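Local coordinates for protein MarR family transcriptional regulator (Staphylococcus epidermidis, PDB 5HLI) that probably regulates transcription by binding DNA as a MarR-type winged-helix dimer that senses oxidation through disulfide formation, at residues Leu45-Leu50 against Ile99-Asn104. The protein carries 1 engineered substitution. Residues are numbered along the deposited sequence; the frame is centred on the assembly and turned at random.
Sequences LVLLTL and ITLTDN
L50, near the end of helix 41-52, and L101, the last residue of strand 97-101, point in opposing senses and overlap along their flanks, and the pair illustrates how a helix is seated on the wing sheet of a winged-helix domain by branched apolar side chains. In both leucines CG lies anti to the carbonyl carbon (chi1 -73° in L50, -70° in L101), which directs each side chain at the other segment, where the two lie alongside each other. CD2 of L101 rests 4.0 Å from CB of L50, while CD1 of L101 takes the other side of the fork and comes 3.8 Å from the carbonyl O of L50, in van der Waals contact with the backbone. At the far end of L50, CD1 touches CG2 of I99 at 3.9 Å, and here the leucine branch meets the isoleucine nearly perpendicularly. I99 offers this methyl while CG1 and CD1 turn off from the helix, and its side chain also packs on I61 and L76 of the neighbouring helices. L47, one turn earlier, adds a looser contact, its CD2 standing 4.3 Å from CD2 of L101. The strand runs steeply across the helix, at 79°, and T100 between I99 and L101 faces away. With no hydrogen bond between the segments and all four touching residues buried, the attachment of helix to sheet here rests on hydrophobic burial and the fit of methyl groups.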
ATOM      1  N   LEU A  45      12.923   6.302   6.504  1.00 20.11           N
ATOM      2  CA  LEU A  45      13.476   6.928   5.307  1.00 22.14           C
ATOM      3  C   LEU A  45      14.771   7.665   5.619  1.00 19.53           C
ATOM      4  O   LEU A  45      15.726   7.615   4.835  1.00 19.21           O
ATOM      5  CB  LEU A  45      12.455   7.885   4.689  1.00 21.55           C
ATOM      6  CG  LEU A  45      11.202   7.282   4.052  1.00 23.14           C
ATOM      7  CD1 LEU A  45      10.341   8.383   3.458  1.00 23.98           C
ATOM      8  CD2 LEU A  45      11.575   6.264   2.990  1.00 22.17           C
ATOM      9  N   VAL A  46      14.821   8.359   6.760  1.00 15.64           N
ATOM     10  CA  VAL A  46      16.037   9.069   7.155  1.00 19.00           C
ATOM     11  C   VAL A  46      17.167   8.083   7.424  1.00 21.63           C
ATOM     12  O   VAL A  46      18.312   8.297   7.009  1.00 20.54           O
ATOM     13  CB  VAL A  46      15.763   9.960   8.382  1.00 23.14           C
ATOM     14  CG1 VAL A  46      17.070  10.536   8.933  1.00 18.50           C
ATOM     15  CG2 VAL A  46      14.789  11.081   8.025  1.00 21.47           C
ATOM     16  N   LEU A  47      16.865   6.990   8.126  1.00 20.13           N
ATOM     17  CA  LEU A  47      17.884   5.981   8.395  1.00 21.00           C
ATOM     18  C   LEU A  47      18.392   5.357   7.101  1.00 23.87           C
ATOM     19  O   LEU A  47      19.587   5.064   6.972  1.00 23.39           O
ATOM     20  CB  LEU A  47      17.321   4.911   9.329  1.00 17.99           C
ATOM     21  CG  LEU A  47      16.971   5.376  10.746  1.00 21.10           C
ATOM     22  CD1 LEU A  47      16.216   4.289  11.496  1.00 21.75           C
ATOM     23  CD2 LEU A  47      18.229   5.779  11.508  1.00 16.67           C
ATOM     24  N   LEU A  48      17.502   5.164   6.125  1.00 20.65           N
ATOM     25  CA  LEU A  48      17.897   4.523   4.875  1.00 19.91           C
ATOM     26  C   LEU A  48      18.909   5.366   4.105  1.00 21.17           C
ATOM     27  O   LEU A  48      19.862   4.826   3.530  1.00 23.30           O
ATOM     28  CB  LEU A  48      16.663   4.235   4.018  1.00 20.90           C
ATOM     29  CG  LEU A  48      15.833   3.032   4.473  1.00 22.17           C
ATOM     30  CD1 LEU A  48      14.521   2.946   3.707  1.00 24.25           C
ATOM     31  CD2 LEU A  48      16.636   1.744   4.317  1.00 23.85           C
ATOM     32  N   THR A  49      18.731   6.690   4.080  1.00 18.80           N
ATOM     33  CA  THR A  49      19.713   7.515   3.381  1.00 21.70           C
ATOM     34  C   THR A  49      21.006   7.626   4.182  1.00 26.47           C
ATOM     35  O   THR A  49      22.097   7.670   3.602  1.00 25.62           O
ATOM     36  CB  THR A  49      19.139   8.901   3.054  1.00 20.72           C
ATOM     37  OG1 THR A  49      20.084   9.629   2.260  1.00 20.09           O
ATOM     38  CG2 THR A  49      18.836   9.708   4.310  1.00 20.07           C
ATOM     39  N   LEU A  50      20.912   7.644   5.515  1.00 23.14           N
ATOM     40  CA  LEU A  50      22.122   7.670   6.332  1.00 21.54           C
ATOM     41  C   LEU A  50      22.924   6.386   6.165  1.00 25.48           C
ATOM     42  O   LEU A  50      24.158   6.412   6.175  1.00 24.97           O
ATOM     43  CB  LEU A  50      21.765   7.894   7.801  1.00 18.20           C
ATOM     44  CG  LEU A  50      21.317   9.306   8.179  1.00 21.90           C
ATOM     45  CD1 LEU A  50      20.814   9.338   9.608  1.00 22.81           C
ATOM     46  CD2 LEU A  50      22.460  10.290   7.998  1.00 24.82           C
ATOM     47  N   ILE A  99      24.272  15.465  10.753  1.00 21.07           N
ATOM     48  CA  ILE A  99      23.628  14.282  11.314  1.00 20.52           C
ATOM     49  C   ILE A  99      24.572  13.101  11.150  1.00 25.93           C
ATOM     50  O   ILE A  99      25.016  12.803  10.035  1.00 22.62           O
ATOM     51  CB  ILE A  99      22.279  14.006  10.629  1.00 21.52           C
ATOM     52  CG1 ILE A  99      21.386  15.246  10.704  1.00 21.23           C
ATOM     53  CG2 ILE A  99      21.594  12.799  11.260  1.00 22.60           C
ATOM     54  CD1 ILE A  99      21.090  15.700  12.121  1.00 18.72           C
ATOM     55  N   THR A 100      24.881  12.428  12.257  1.00 22.07           N
ATOM     56  CA  THR A 100      25.807  11.305  12.245  1.00 23.39           C
ATOM     57  C   THR A 100      25.185  10.132  12.985  1.00 21.09           C
ATOM     58  O   THR A 100      24.660  10.299  14.091  1.00 25.73           O
ATOM     59  CB  THR A 100      27.147  11.682  12.888  1.00 28.59           C
ATOM     60  OG1 THR A 100      27.580  12.952  12.379  1.00 27.72           O
ATOM     61  CG2 THR A 100      28.201  10.633  12.573  1.00 32.93           C
ATOM     62  N   LEU A 101      25.246   8.951  12.376  1.00 21.58           N
ATOM     63  CA  LEU A 101      24.766   7.745  13.037  1.00 26.46           C
ATOM     64  C   LEU A 101      25.566   7.478  14.305  1.00 24.97           C
ATOM     65  O   LEU A 101      26.792   7.618  14.326  1.00 27.44           O
ATOM     66  CB  LEU A 101      24.877   6.546  12.092  1.00 24.77           C
ATOM     67  CG  LEU A 101      23.935   6.482  10.886  1.00 25.76           C
ATOM     68  CD1 LEU A 101      24.457   5.482   9.867  1.00 23.79           C
ATOM     69  CD2 LEU A 101      22.529   6.108  11.328  1.00 21.51           C
ATOM     70  N   THR A 102      24.867   7.104  15.373  1.00 22.99           N
ATOM     71  CA  THR A 102      25.552   6.584  16.544  1.00 29.24           C
ATOM     72  C   THR A 102      26.105   5.193  16.237  1.00 30.04           C
ATOM     73  O   THR A 102      25.805   4.591  15.200  1.00 25.45           O
ATOM     74  CB  THR A 102      24.609   6.523  17.748  1.00 29.70           C
ATOM     75  OG1 THR A 102      23.526   5.625  17.470  1.00 27.75           O
ATOM     76  CG2 THR A 102      24.047   7.903  18.059  1.00 26.67           C
ATOM     77  N   ASP A 103      26.940   4.687  17.148  1.00 32.40           N
ATOM     78  CA  ASP A 103      27.383   3.301  17.032  1.00 30.87           C
ATOM     79  C   ASP A 103      26.191   2.356  16.980  1.00 27.75           C
ATOM     80  O   ASP A 103      26.162   1.420  16.172  1.00 29.11           O
ATOM     81  CB  ASP A 103      28.303   2.934  18.198  1.00 35.13           C
ATOM     82  CG  ASP A 103      29.656   3.612  18.111  1.00 42.36           C
ATOM     83  OD1 ASP A 103      30.044   4.025  16.998  1.00 42.79           O
ATOM     84  OD2 ASP A 103      30.336   3.724  19.154  1.00 52.35           O
ATOM     85  N   ASN A 104      25.186   2.599  17.825  1.00 26.57           N
ATOM     86  CA  ASN A 104      23.975   1.787  17.791  1.00 28.07           C
ATOM     87  C   ASN A 104      23.228   1.960  16.473  1.00 25.47           C
ATOM     88  O   ASN A 104      22.771   0.976  15.881  1.00 29.11           O
ATOM     89  CB  ASN A 104      23.077   2.142  18.974  1.00 28.14           C
ATOM     90  CG  ASN A 104      21.684   1.560  18.843  1.00 32.36           C
ATOM     91  OD1 ASN A 104      21.492   0.352  18.967  1.00 35.67           O
ATOM     92  ND2 ASN A 104      20.703   2.420  18.601  1.00 32.03           N
TER